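Local atomic coordinates of Exo-1,3/1,4-beta-glucanase (Pseudoalteromonas sp., PDB entry 3UT0), a protein that probably releases glucose from the ends of beta-1,3- and beta-1,4-linked glucans by hydrolysis, as a calcium-binding member of glycoside hydrolase family 3. Residues V7-V12 with G246-I251; V227-T232 with S678-Y683; A644-W649 with Y702-P707. All blocks are in the same frame, centred on the assembly; numbering follows the deposited sequence.

How the contacts relate
The three contacts run from the TIM-barrel-type N-terminal domain to the far end of the C-terminal region. All are partly buried. Contact 1 lies on the barrel side and is apolar: a loop near the N-terminus packs on helix 245-252. Contact 2 lies nearest the chain centre, and none of its touching residues is exposed. It joins the barrel domain, which it shares with contact 1, to the galactose-binding-like domain, and combines an amide, a carbonyl and a water with one valine. Contact 3 is farthest out, with three of six touching residues exposed. It shares the galactose-binding-like domain with contact 2 but uses another sheet (strand 647-653, not 674-679), and mixes strand pairing with a sulfur-ring contact.

Contact 1 of 3, residues V7-V12 with G246-I251; sequences VNWPYV and GYFSAI
Phe248 takes three residues of the N-terminal loop, each in its own way. Trp9 meets it rim to rim. Atom CE3 of the Trp9 indole comes to 4.2 Å from CE1 of Phe248, and each of these atoms lies near the plane of the other ring. This is an edge-to-edge approach, without stacking. Pro10 covers one face of the Phe248 ring with its CG. Its CD is 4.3 Å from Phe248 CZ, so the proline lies by the far end of the ring. Val12 sits at the root of the same side chain, its CG1 4.3 Å from Phe248 CB. The ring of Phe248 is turned so that its plane runs close to the CA-CB bond (chi2 -19°), which offers a face to Pro10 and an edge to Trp9.

The second methyl of Val12 reaches the helix itself. CG2 is 3.6 Å from the carbonyl O of Phe248 and 3.7 Å from CG2 of Ile251. The Val12 and Ile251 side chains cross at about a right angle, and the methyl of one rests on the methyl of the other. Ile251 CG2 is directed here because it stands anti to its own backbone N.

The polar end of Trp9 is satisfied by Glu236, which NE1 hydrogen-bonds. The loop comes up to helix 245-252 at its Val12 end, and the Phe248 ring reaches back to Trp9 and Pro10. Helix 245-252 follows strand 211-217 and precedes strand 257-260 of the parallel barrel sheet. Helix 236-243 borders the loop at Val7 and Trp9, and helix 274-284 touches both Trp9 and Ile251.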
ATOM      1  N   VAL A   7       0.020   7.327  25.926  1.00 33.91           N
ATOM      2  CA  VAL A   7       1.207   7.527  25.101  1.00 23.95           C
ATOM      3  C   VAL A   7       1.490   8.972  24.715  1.00 32.16           C
ATOM      4  O   VAL A   7       0.591   9.667  24.230  1.00 34.12           O
ATOM      5  CB  VAL A   7       1.139   6.687  23.833  1.00 27.81           C
ATOM      6  CG1 VAL A   7       2.347   6.965  22.972  1.00 26.48           C
ATOM      7  CG2 VAL A   7       1.080   5.219  24.197  1.00 32.26           C
ATOM      8  N   ASN A   8       2.697   9.461  24.999  1.00 28.14           N
ATOM      9  CA  ASN A   8       2.948  10.833  24.628  1.00 36.67           C
ATOM     10  C   ASN A   8       3.664  10.883  23.268  1.00 33.15           C
ATOM     11  O   ASN A   8       4.811  10.436  23.131  1.00 33.80           O
ATOM     12  CB  ASN A   8       3.745  11.540  25.750  1.00 55.64           C
ATOM     13  CG  ASN A   8       4.374  12.851  25.324  1.00 59.49           C
ATOM     14  OD1 ASN A   8       3.824  13.581  24.510  1.00 69.52           O
ATOM     15  ND2 ASN A   8       5.529  13.169  25.903  1.00 53.09           N
ATOM     16  N   TRP A   9       3.036  11.579  22.307  1.00 22.28           N
ATOM     17  CA  TRP A   9       3.645  11.743  20.988  1.00 31.22           C
ATOM     18  C   TRP A   9       4.266  13.130  20.983  1.00 31.39           C
ATOM     19  O   TRP A   9       3.610  14.078  21.408  1.00 22.10           O
ATOM     20  CB  TRP A   9       2.575  11.646  19.892  1.00 22.68           C
ATOM     21  CG  TRP A   9       1.876  10.323  19.744  1.00 27.07           C
ATOM     22  CD1 TRP A   9       1.031   9.743  20.647  1.00 21.57           C
ATOM     23  CD2 TRP A   9       1.976   9.403  18.645  1.00 28.38           C
ATOM     24  NE1 TRP A   9       0.574   8.542  20.170  1.00 12.39           N
ATOM     25  CE2 TRP A   9       1.145   8.301  18.946  1.00 28.82           C
ATOM     26  CE3 TRP A   9       2.670   9.410  17.431  1.00 25.95           C
ATOM     27  CZ2 TRP A   9       1.000   7.212  18.083  1.00 17.78           C
ATOM     28  CZ3 TRP A   9       2.523   8.321  16.572  1.00 34.75           C
ATOM     29  CH2 TRP A   9       1.701   7.242  16.907  1.00 27.22           C
ATOM     30  N   PRO A  10       5.438  13.286  20.353  1.00 22.26           N
ATOM     31  CA  PRO A  10       6.087  14.597  20.406  1.00 28.01           C
ATOM     32  C   PRO A  10       5.437  15.606  19.469  1.00 40.04           C
ATOM     33  O   PRO A  10       5.077  15.260  18.340  1.00 30.12           O
ATOM     34  CB  PRO A  10       7.506  14.276  19.925  1.00 32.62           C
ATOM     35  CG  PRO A  10       7.297  13.128  18.955  1.00 25.65           C
ATOM     36  CD  PRO A  10       6.208  12.299  19.581  1.00 31.01           C
ATOM     37  N   TYR A  11       5.395  16.869  19.876  1.00 27.82           N
ATOM     38  CA  TYR A  11       4.946  17.916  18.957  1.00 24.12           C
ATOM     39  C   TYR A  11       6.083  18.219  17.995  1.00 31.06           C
ATOM     40  O   TYR A  11       7.177  18.599  18.419  1.00 29.06           O
ATOM     41  CB  TYR A  11       4.514  19.163  19.749  1.00 26.38           C
ATOM     42  CG  TYR A  11       3.982  20.310  18.916  1.00 46.58           C
ATOM     43  CD1 TYR A  11       2.625  20.403  18.633  1.00 31.70           C
ATOM     44  CD2 TYR A  11       4.804  21.364  18.519  1.00 25.96           C
ATOM     45  CE1 TYR A  11       2.115  21.461  17.910  1.00 40.83           C
ATOM     46  CE2 TYR A  11       4.299  22.433  17.794  1.00 39.52           C
ATOM     47  CZ  TYR A  11       2.956  22.479  17.496  1.00 48.56           C
ATOM     48  OH  TYR A  11       2.448  23.526  16.776  1.00 40.53           O
ATOM     49  N   VAL A  12       5.822  18.073  16.701  1.00 16.87           N
ATOM     50  CA  VAL A  12       6.887  18.187  15.722  1.00 26.83           C
ATOM     51  C   VAL A  12       6.577  19.263  14.714  1.00 39.22           C
ATOM     52  O   VAL A  12       7.369  19.484  13.807  1.00 44.24           O
ATOM     53  CB  VAL A  12       7.211  16.881  14.976  1.00 35.11           C
ATOM     54  CG1 VAL A  12       7.592  15.774  15.953  1.00 34.53           C
ATOM     55  CG2 VAL A  12       5.994  16.443  14.213  1.00 36.36           C
ATOM     56  N   GLY A 246       8.615   8.385   9.884  1.00 27.99           N
ATOM     57  CA  GLY A 246       8.576   9.215   8.709  1.00 13.44           C
ATOM     58  C   GLY A 246       7.685  10.431   8.883  1.00 33.83           C
ATOM     59  O   GLY A 246       7.963  11.506   8.338  1.00 28.68           O
ATOM     60  N   TYR A 247       6.641  10.295   9.681  1.00 17.76           N
ATOM     61  CA  TYR A 247       5.756  11.420   9.874  1.00 26.61           C
ATOM     62  C   TYR A 247       6.349  12.509  10.773  1.00 33.58           C
ATOM     63  O   TYR A 247       5.950  13.663  10.665  1.00 23.41           O
ATOM     64  CB  TYR A 247       4.398  10.965  10.379  1.00 17.78           C
ATOM     65  CG  TYR A 247       3.579  10.460   9.237  1.00 27.64           C
ATOM     66  CD1 TYR A 247       3.000  11.352   8.357  1.00 24.82           C
ATOM     67  CD2 TYR A 247       3.424   9.092   8.998  1.00 23.82           C
ATOM     68  CE1 TYR A 247       2.279  10.926   7.287  1.00 32.55           C
ATOM     69  CE2 TYR A 247       2.691   8.647   7.925  1.00 22.61           C
ATOM     70  CZ  TYR A 247       2.121   9.568   7.066  1.00 36.52           C
ATOM     71  OH  TYR A 247       1.391   9.158   5.976  1.00 25.76           O
ATOM     72  N   PHE A 248       7.259  12.149  11.674  1.00 21.37           N
ATOM     73  CA  PHE A 248       7.882  13.152  12.523  1.00 30.27           C
ATOM     74  C   PHE A 248       8.627  14.182  11.657  1.00 21.88           C
ATOM     75  O   PHE A 248       8.412  15.380  11.795  1.00 27.82           O
ATOM     76  CB  PHE A 248       8.844  12.490  13.505  1.00 38.60           C
ATOM     77  CG  PHE A 248       8.181  11.539  14.456  1.00 34.30           C
ATOM     78  CD1 PHE A 248       6.819  11.591  14.675  1.00 32.46           C
ATOM     79  CD2 PHE A 248       8.909  10.550  15.076  1.00 44.76           C
ATOM     80  CE1 PHE A 248       6.200  10.706  15.521  1.00 30.53           C
ATOM     81  CE2 PHE A 248       8.292   9.655  15.930  1.00 45.21           C
ATOM     82  CZ  PHE A 248       6.933   9.740  16.154  1.00 25.28           C
ATOM     83  N   SER A 249       9.460  13.697  10.733  1.00 30.47           N
ATOM     84  CA  SER A 249      10.252  14.581   9.880  1.00 35.99           C
ATOM     85  C   SER A 249       9.425  15.170   8.756  1.00 31.26           C
ATOM     86  O   SER A 249       9.616  16.316   8.406  1.00 24.63           O
ATOM     87  CB  SER A 249      11.520  13.907   9.366  1.00 29.51           C
ATOM     88  OG  SER A 249      11.195  12.855   8.482  1.00 36.47           O
ATOM     89  N   ALA A 250       8.447  14.420   8.248  1.00 22.73           N
ATOM     90  CA  ALA A 250       7.620  14.952   7.169  1.00 27.54           C
ATOM     91  C   ALA A 250       6.778  16.126   7.673  1.00 35.54           C
ATOM     92  O   ALA A 250       6.704  17.155   7.011  1.00 28.87           O
ATOM     93  CB  ALA A 250       6.752  13.889   6.570  1.00 14.50           C
ATOM     94  N   ILE A 251       6.191  15.973   8.863  1.00 23.65           N
ATOM     95  CA  ILE A 251       5.398  17.030   9.503  1.00 27.51           C
ATOM     96  C   ILE A 251       6.308  18.179   9.897  1.00 30.82           C
ATOM     97  O   ILE A 251       5.909  19.344   9.804  1.00 22.44           O
ATOM     98  CB  ILE A 251       4.600  16.540  10.708  1.00 11.89           C
ATOM     99  CG1 ILE A 251       3.476  15.614  10.238  1.00 33.75           C
ATOM    100  CG2 ILE A 251       3.940  17.701  11.430  1.00 12.49           C
ATOM    101  CD1 ILE A 251       2.889  14.760  11.370  1.00 21.08           C
TER

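Contact 2 of 3, residues V227-T232 with S678-Y683; sequences VDRGNT and SVNLSY
The carbonyl O of Arg229 accepts two bonds, one from Asn680 ND2 and one from a water. The side-chain amide ND2 of Asn680 donates to Arg229 O at 3.0 Å, with an N-H...O angle of 142°. The donor stands well above the carbonyl plane, 68° out of it, so this bond is bent and off the lone pairs. The water donates to Arg229 O at 3.0 Å as well. The same water accepts from the backbone N of Asn680. Asn680 therefore reaches one oxygen both directly and through water.

Its other amide end is held too, since OD1 accepts from the backbone N of Glu685. That bond helps fix which way the amide faces. The amide nitrogen also sits against the base of the Arg229 side chain.

The carbonyl is presented by a type II beta turn from Val227 to Gly230. Arg229 is its third residue, with the positive phi (67°) this place requires. Val227 starts the turn, and its two methyls lie against the other segment. CG2 is 3.4 Å from the carbonyl O of Leu681. CG1 makes the carbon-to-carbon contact, 4.0 Å from Asn680 CB.

The Arg229 guanidinium turns away to a salt bridge with Glu494. The join between the barrel and the galactose-binding-like domain is made here by neutral groups: an amide, a carbonyl, a water and the Val227 methyls. The charge is spent on a third part of the chain.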
ATOM      1  N   VAL A 227      -0.445  -9.100   5.387  1.00 32.24           N
ATOM      2  CA  VAL A 227      -1.626  -9.065   4.547  1.00 16.51           C
ATOM      3  C   VAL A 227      -1.940  -7.607   4.198  1.00 29.46           C
ATOM      4  O   VAL A 227      -2.013  -6.741   5.073  1.00 30.31           O
ATOM      5  CB  VAL A 227      -2.825  -9.716   5.250  1.00 20.84           C
ATOM      6  CG1 VAL A 227      -4.103  -9.515   4.453  1.00 12.28           C
ATOM      7  CG2 VAL A 227      -2.545 -11.213   5.495  1.00 20.94           C
ATOM      8  N   ASP A 228      -2.111  -7.337   2.914  1.00 34.85           N
ATOM      9  CA  ASP A 228      -2.389  -5.983   2.449  1.00 22.13           C
ATOM     10  C   ASP A 228      -3.756  -5.496   2.956  1.00 18.94           C
ATOM     11  O   ASP A 228      -4.749  -6.227   2.860  1.00 33.27           O
ATOM     12  CB  ASP A 228      -2.329  -5.937   0.928  1.00 21.37           C
ATOM     13  CG  ASP A 228      -2.450  -4.522   0.385  1.00 34.80           C
ATOM     14  OD1 ASP A 228      -1.731  -3.649   0.930  1.00 30.66           O
ATOM     15  OD2 ASP A 228      -3.179  -4.314  -0.601  1.00 18.80           O
ATOM     16  N   ARG A 229      -3.789  -4.307   3.564  1.00 35.83           N
ATOM     17  CA  ARG A 229      -5.018  -3.737   4.134  1.00 19.38           C
ATOM     18  C   ARG A 229      -5.472  -4.555   5.327  1.00 28.33           C
ATOM     19  O   ARG A 229      -6.642  -4.552   5.701  1.00 28.22           O
ATOM     20  CB  ARG A 229      -6.142  -3.674   3.092  1.00 25.56           C
ATOM     21  CG  ARG A 229      -5.752  -2.958   1.802  1.00 30.79           C
ATOM     22  CD  ARG A 229      -6.976  -2.638   0.980  1.00 27.15           C
ATOM     23  NE  ARG A 229      -6.611  -2.032  -0.288  1.00 39.39           N
ATOM     24  CZ  ARG A 229      -7.489  -1.516  -1.140  1.00 48.32           C
ATOM     25  NH1 ARG A 229      -8.786  -1.616  -0.881  1.00 40.22           N
ATOM     26  NH2 ARG A 229      -7.079  -0.970  -2.283  1.00 21.10           N
ATOM     27  N   GLY A 230      -4.524  -5.252   5.932  1.00 24.25           N
ATOM     28  CA  GLY A 230      -4.798  -6.154   7.032  1.00 21.36           C
ATOM     29  C   GLY A 230      -4.853  -5.407   8.354  1.00 34.62           C
ATOM     30  O   GLY A 230      -5.253  -4.243   8.418  1.00 18.58           O
ATOM     31  N   ASN A 231      -4.604  -6.148   9.421  1.00 21.01           N
ATOM     32  CA  ASN A 231      -4.756  -5.693  10.791  1.00 20.48           C
ATOM     33  C   ASN A 231      -3.413  -5.501  11.470  1.00 21.89           C
ATOM     34  O   ASN A 231      -2.574  -6.396  11.434  1.00 28.03           O
ATOM     35  CB  ASN A 231      -5.589  -6.681  11.591  1.00 32.72           C
ATOM     36  CG  ASN A 231      -6.054  -6.113  12.912  1.00 40.90           C
ATOM     37  OD1 ASN A 231      -6.121  -4.897  13.092  1.00 42.29           O
ATOM     38  ND2 ASN A 231      -6.299  -6.993  13.878  1.00 39.38           N
ATOM     39  N   THR A 232      -3.142  -4.307  11.954  1.00 18.06           N
ATOM     40  CA  THR A 232      -1.876  -4.050  12.620  1.00 28.79           C
ATOM     41  C   THR A 232      -2.007  -4.217  14.119  1.00 17.24           C
ATOM     42  O   THR A 232      -2.608  -3.377  14.779  1.00 21.56           O
ATOM     43  CB  THR A 232      -1.371  -2.641  12.291  1.00 20.94           C
ATOM     44  OG1 THR A 232      -1.172  -2.562  10.886  1.00 22.86           O
ATOM     45  CG2 THR A 232      -0.089  -2.345  13.035  1.00 10.59           C
ATOM     46  N   SER A 678     -16.272  -5.357   6.020  1.00 30.08           N
ATOM     47  CA  SER A 678     -15.423  -6.430   5.539  1.00 33.89           C
ATOM     48  C   SER A 678     -13.998  -6.257   6.052  1.00 32.60           C
ATOM     49  O   SER A 678     -13.508  -5.135   6.170  1.00 32.76           O
ATOM     50  CB  SER A 678     -15.457  -6.511   4.016  1.00 26.59           C
ATOM     51  OG  SER A 678     -14.927  -5.328   3.444  1.00 50.11           O
ATOM     52  N   VAL A 679     -13.352  -7.376   6.372  1.00 26.32           N
ATOM     53  CA  VAL A 679     -11.960  -7.386   6.799  1.00 23.60           C
ATOM     54  C   VAL A 679     -11.171  -8.426   6.005  1.00 29.40           C
ATOM     55  O   VAL A 679     -11.737  -9.183   5.222  1.00 18.16           O
ATOM     56  CB  VAL A 679     -11.804  -7.668   8.317  1.00 28.75           C
ATOM     57  CG1 VAL A 679     -12.462  -6.571   9.134  1.00 32.27           C
ATOM     58  CG2 VAL A 679     -12.382  -9.035   8.684  1.00 24.18           C
ATOM     59  N   ASN A 680      -9.862  -8.458   6.219  1.00 19.32           N
ATOM     60  CA  ASN A 680      -8.973  -9.282   5.417  1.00 22.53           C
ATOM     61  C   ASN A 680      -8.195 -10.269   6.283  1.00 37.61           C
ATOM     62  O   ASN A 680      -7.252  -9.888   6.972  1.00 39.24           O
ATOM     63  CB  ASN A 680      -7.979  -8.412   4.633  1.00 32.67           C
ATOM     64  CG  ASN A 680      -8.658  -7.401   3.738  1.00 35.30           C
ATOM     65  OD1 ASN A 680      -9.624  -7.713   3.052  1.00 25.30           O
ATOM     66  ND2 ASN A 680      -8.149  -6.181   3.736  1.00 56.52           N
ATOM     67  N   LEU A 681      -8.589 -11.540   6.251  1.00 26.48           N
ATOM     68  CA  LEU A 681      -7.814 -12.584   6.913  1.00 28.25           C
ATOM     69  C   LEU A 681      -6.606 -12.975   6.050  1.00 34.25           C
ATOM     70  O   LEU A 681      -5.462 -12.747   6.439  1.00 38.76           O
ATOM     71  CB  LEU A 681      -8.698 -13.807   7.208  1.00 30.29           C
ATOM     72  CG  LEU A 681      -8.059 -14.975   7.949  1.00 22.84           C
ATOM     73  CD1 LEU A 681      -7.143 -14.492   9.065  1.00 42.95           C
ATOM     74  CD2 LEU A 681      -9.152 -15.809   8.535  1.00 30.58           C
ATOM     75  N   SER A 682      -6.861 -13.568   4.889  1.00 40.31           N
ATOM     76  CA  SER A 682      -5.787 -13.919   3.969  1.00 58.29           C
ATOM     77  C   SER A 682      -5.971 -13.182   2.648  1.00 60.14           C
ATOM     78  O   SER A 682      -5.083 -12.467   2.184  1.00 46.91           O
ATOM     79  CB  SER A 682      -5.754 -15.428   3.726  1.00 65.59           C
ATOM     80  OG  SER A 682      -4.916 -15.732   2.619  1.00 80.96           O
ATOM     81  N   TYR A 683      -7.142 -13.363   2.051  1.00 44.64           N
ATOM     82  CA  TYR A 683      -7.499 -12.670   0.822  1.00 33.09           C
ATOM     83  C   TYR A 683      -8.164 -11.335   1.157  1.00 43.71           C
ATOM     84  O   TYR A 683      -8.360 -11.002   2.320  1.00 44.74           O
ATOM     85  CB  TYR A 683      -8.471 -13.518  -0.002  1.00 27.71           C
ATOM     86  CG  TYR A 683      -7.953 -14.900  -0.365  1.00 57.07           C
ATOM     87  CD1 TYR A 683      -7.382 -15.139  -1.605  1.00 65.13           C
ATOM     88  CD2 TYR A 683      -8.045 -15.963   0.530  1.00 59.72           C
ATOM     89  CE1 TYR A 683      -6.909 -16.385  -1.941  1.00 86.92           C
ATOM     90  CE2 TYR A 683      -7.572 -17.212   0.199  1.00 68.42           C
ATOM     91  CZ  TYR A 683      -7.005 -17.418  -1.044  1.00 91.08           C
ATOM     92  OH  TYR A 683      -6.527 -18.663  -1.395  1.00 98.95           O
TER
HETATM   93  O   HOH W   1      -8.474  -6.114   7.455  1.00 17.77           O

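Contact 3 of 3, residues A644-W649 with Y702-P707; sequences AKNMTW and YLEPTP
The sulfur of Met647 lies over the face of the Tyr702 ring, a Met-aromatic contact on an antiparallel strand pair of the galactose-binding-like domain. SD is 3.8 Å from the ring centroid and 29° off its normal, nearest to CD1. The methionine is folded at chi2 (-64°) and at chi3, which brings SD back over the ring. Thr706 CB covers the opposite face, toward the rim. Met647 and Tyr702 are a non-hydrogen-bonded pair, and their side chains run alongside each other on one side of the sheet.

Next to this pair, Leu703 N donates to Asn646 O at 2.6 Å. Tyr702 CA also makes a CA-H...O contact with Asn646 O. Asn646 precedes the strand, in a type II turn from Ala644 to Met647.

Leu703 crosses Thr648 at about a right angle, with CD2 3.6 Å from Thr648 CG2 and CD1 nearly as close. A serine here, lacking that methyl, would probably open a gap beside both Leu703 methyls and let the leucine turn. The Thr648 hydroxyl donates to Trp649 O. Beyond the corner at 703 and 704, Thr706 OG1 donates to Glu704 O at 2.6 Å, in the carbonyl plane.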
ATOM      1  N   ALA A 644     -22.521 -18.704   1.251  1.00 38.22           N
ATOM      2  CA  ALA A 644     -22.946 -19.856   0.472  1.00 44.22           C
ATOM      3  C   ALA A 644     -24.384 -19.659   0.002  1.00 55.80           C
ATOM      4  O   ALA A 644     -25.094 -18.781   0.513  1.00 34.66           O
ATOM      5  CB  ALA A 644     -22.822 -21.150   1.297  1.00 40.75           C
ATOM      6  N   LYS A 645     -24.796 -20.469  -0.973  1.00 62.51           N
ATOM      7  CA  LYS A 645     -26.178 -20.511  -1.430  1.00 64.67           C
ATOM      8  C   LYS A 645     -27.116 -20.732  -0.247  1.00 70.29           C
ATOM      9  O   LYS A 645     -26.849 -21.567   0.625  1.00 64.67           O
ATOM     10  CB  LYS A 645     -26.375 -21.654  -2.431  0.50 67.23           C
ATOM     11  CG  LYS A 645     -25.437 -21.650  -3.625  0.50 65.59           C
ATOM     12  CD  LYS A 645     -25.711 -22.850  -4.521  0.50 62.62           C
ATOM     13  CE  LYS A 645     -24.851 -22.823  -5.772  0.50 67.70           C
ATOM     14  NZ  LYS A 645     -25.179 -23.955  -6.686  0.50 69.29           N
ATOM     15  N   ASN A 646     -28.207 -19.975  -0.229  1.00 53.89           N
ATOM     16  CA  ASN A 646     -29.246 -20.099   0.792  1.00 55.27           C
ATOM     17  C   ASN A 646     -28.850 -19.505   2.143  1.00 51.05           C
ATOM     18  O   ASN A 646     -29.580 -19.651   3.120  1.00 53.96           O
ATOM     19  CB  ASN A 646     -29.723 -21.553   0.949  0.50 47.26           C
ATOM     20  CG  ASN A 646     -31.183 -21.734   0.575  0.50 72.42           C
ATOM     21  OD1 ASN A 646     -31.967 -20.786   0.618  0.50 85.39           O
ATOM     22  ND2 ASN A 646     -31.565 -22.962   0.253  0.50 80.02           N
ATOM     23  N   MET A 647     -27.710 -18.816   2.186  1.00 42.96           N
ATOM     24  CA  MET A 647     -27.221 -18.182   3.412  1.00 29.57           C
ATOM     25  C   MET A 647     -27.219 -16.655   3.306  1.00 60.01           C
ATOM     26  O   MET A 647     -26.959 -16.090   2.246  1.00 33.29           O
ATOM     27  CB  MET A 647     -25.797 -18.653   3.750  1.00 29.58           C
ATOM     28  CG  MET A 647     -25.613 -20.161   3.815  1.00 54.26           C
ATOM     29  SD  MET A 647     -26.597 -20.849   5.151  1.00 45.83           S
ATOM     30  CE  MET A 647     -25.704 -20.243   6.569  1.00 42.36           C
ATOM     31  N   THR A 648     -27.491 -15.998   4.424  1.00 51.38           N
ATOM     32  CA  THR A 648     -27.504 -14.549   4.494  1.00 49.45           C
ATOM     33  C   THR A 648     -27.115 -14.113   5.901  1.00 50.14           C
ATOM     34  O   THR A 648     -27.262 -14.875   6.852  1.00 33.89           O
ATOM     35  CB  THR A 648     -28.904 -13.993   4.196  1.00 43.94           C
ATOM     36  OG1 THR A 648     -28.922 -12.584   4.440  1.00 36.13           O
ATOM     37  CG2 THR A 648     -29.935 -14.645   5.100  1.00 48.24           C
ATOM     38  N   TRP A 649     -26.614 -12.890   6.032  1.00 26.61           N
ATOM     39  CA  TRP A 649     -26.427 -12.294   7.352  1.00 29.64           C
ATOM     40  C   TRP A 649     -27.734 -11.665   7.787  1.00 20.24           C
ATOM     41  O   TRP A 649     -28.559 -11.302   6.956  1.00 35.83           O
ATOM     42  CB  TRP A 649     -25.331 -11.220   7.352  1.00 29.41           C
ATOM     43  CG  TRP A 649     -23.982 -11.716   6.930  1.00 32.59           C
ATOM     44  CD1 TRP A 649     -23.380 -11.519   5.718  1.00 43.30           C
ATOM     45  CD2 TRP A 649     -23.067 -12.503   7.705  1.00 45.62           C
ATOM     46  NE1 TRP A 649     -22.151 -12.124   5.693  1.00 31.41           N
ATOM     47  CE2 TRP A 649     -21.935 -12.739   6.897  1.00 34.09           C
ATOM     48  CE3 TRP A 649     -23.097 -13.043   8.997  1.00 14.95           C
ATOM     49  CZ2 TRP A 649     -20.843 -13.476   7.343  1.00 28.79           C
ATOM     50  CZ3 TRP A 649     -22.007 -13.757   9.433  1.00 23.38           C
ATOM     51  CH2 TRP A 649     -20.897 -13.968   8.613  1.00 27.74           C
ATOM     52  N   TYR A 702     -30.015 -19.303   7.365  1.00 45.42           N
ATOM     53  CA  TYR A 702     -30.525 -19.907   6.146  1.00 40.61           C
ATOM     54  C   TYR A 702     -31.680 -19.036   5.630  1.00 37.22           C
ATOM     55  O   TYR A 702     -32.482 -18.534   6.416  1.00 37.09           O
ATOM     56  CB  TYR A 702     -30.984 -21.357   6.422  1.00 35.13           C
ATOM     57  CG  TYR A 702     -29.869 -22.304   6.842  1.00 24.73           C
ATOM     58  CD1 TYR A 702     -29.150 -23.020   5.894  1.00 25.74           C
ATOM     59  CD2 TYR A 702     -29.531 -22.471   8.179  1.00 33.98           C
ATOM     60  CE1 TYR A 702     -28.129 -23.876   6.260  1.00 35.42           C
ATOM     61  CE2 TYR A 702     -28.503 -23.331   8.556  1.00 33.85           C
ATOM     62  CZ  TYR A 702     -27.812 -24.034   7.590  1.00 42.15           C
ATOM     63  OH  TYR A 702     -26.796 -24.891   7.944  1.00 41.29           O
ATOM     64  N   LEU A 703     -31.756 -18.841   4.317  1.00 45.27           N
ATOM     65  CA  LEU A 703     -32.879 -18.116   3.727  1.00 51.20           C
ATOM     66  C   LEU A 703     -34.173 -18.909   3.912  1.00 58.59           C
ATOM     67  O   LEU A 703     -35.234 -18.345   4.172  1.00 57.10           O
ATOM     68  CB  LEU A 703     -32.634 -17.839   2.239  1.00 47.39           C
ATOM     69  CG  LEU A 703     -31.949 -16.520   1.842  1.00 61.73           C
ATOM     70  CD1 LEU A 703     -32.587 -15.343   2.570  1.00 52.68           C
ATOM     71  CD2 LEU A 703     -30.460 -16.567   2.094  1.00 59.04           C
ATOM     72  N   GLU A 704     -34.074 -20.225   3.783  1.00 57.68           N
ATOM     73  CA  GLU A 704     -35.190 -21.124   4.071  1.00 60.10           C
ATOM     74  C   GLU A 704     -34.758 -22.163   5.111  1.00 57.47           C
ATOM     75  O   GLU A 704     -33.829 -22.943   4.861  1.00 59.32           O
ATOM     76  CB  GLU A 704     -35.659 -21.818   2.791  0.50 54.48           C
ATOM     77  CG  GLU A 704     -36.112 -20.861   1.705  0.50 61.70           C
ATOM     78  CD  GLU A 704     -36.503 -21.571   0.427  0.50 70.72           C
ATOM     79  OE1 GLU A 704     -36.003 -22.691   0.190  0.50 69.96           O
ATOM     80  OE2 GLU A 704     -37.316 -21.008  -0.334  0.50 68.65           O
ATOM     81  N   PRO A 705     -35.427 -22.170   6.279  1.00 54.15           N
ATOM     82  CA  PRO A 705     -35.175 -23.105   7.386  1.00 64.42           C
ATOM     83  C   PRO A 705     -34.899 -24.519   6.898  1.00 56.86           C
ATOM     84  O   PRO A 705     -35.688 -25.078   6.141  1.00 57.45           O
ATOM     85  CB  PRO A 705     -36.477 -23.057   8.181  1.00 60.67           C
ATOM     86  CG  PRO A 705     -36.961 -21.677   7.974  1.00 63.78           C
ATOM     87  CD  PRO A 705     -36.566 -21.285   6.570  1.00 60.82           C
ATOM     88  N   THR A 706     -33.765 -25.068   7.312  1.00 54.15           N
ATOM     89  CA  THR A 706     -33.288 -26.332   6.783  1.00 76.01           C
ATOM     90  C   THR A 706     -32.918 -27.262   7.920  1.00 77.43           C
ATOM     91  O   THR A 706     -32.136 -26.888   8.793  1.00 77.20           O
ATOM     92  CB  THR A 706     -32.028 -26.119   5.919  1.00 76.15           C
ATOM     93  OG1 THR A 706     -32.109 -24.847   5.264  1.00 57.19           O
ATOM     94  CG2 THR A 706     -31.899 -27.228   4.880  1.00 89.65           C
ATOM     95  N   PRO A 707     -33.478 -28.479   7.918  1.00 69.61           N
ATOM     96  CA  PRO A 707     -33.105 -29.474   8.921  1.00 63.73           C
ATOM     97  C   PRO A 707     -31.616 -29.738   8.825  1.00 61.87           C
ATOM     98  O   PRO A 707     -31.072 -29.672   7.722  1.00 62.08           O
ATOM     99  CB  PRO A 707     -33.892 -30.711   8.488  1.00 56.95           C
ATOM    100  CG  PRO A 707     -35.048 -30.166   7.708  1.00 59.27           C
ATOM    101  CD  PRO A 707     -34.501 -28.983   6.986  1.00 68.49           C
TER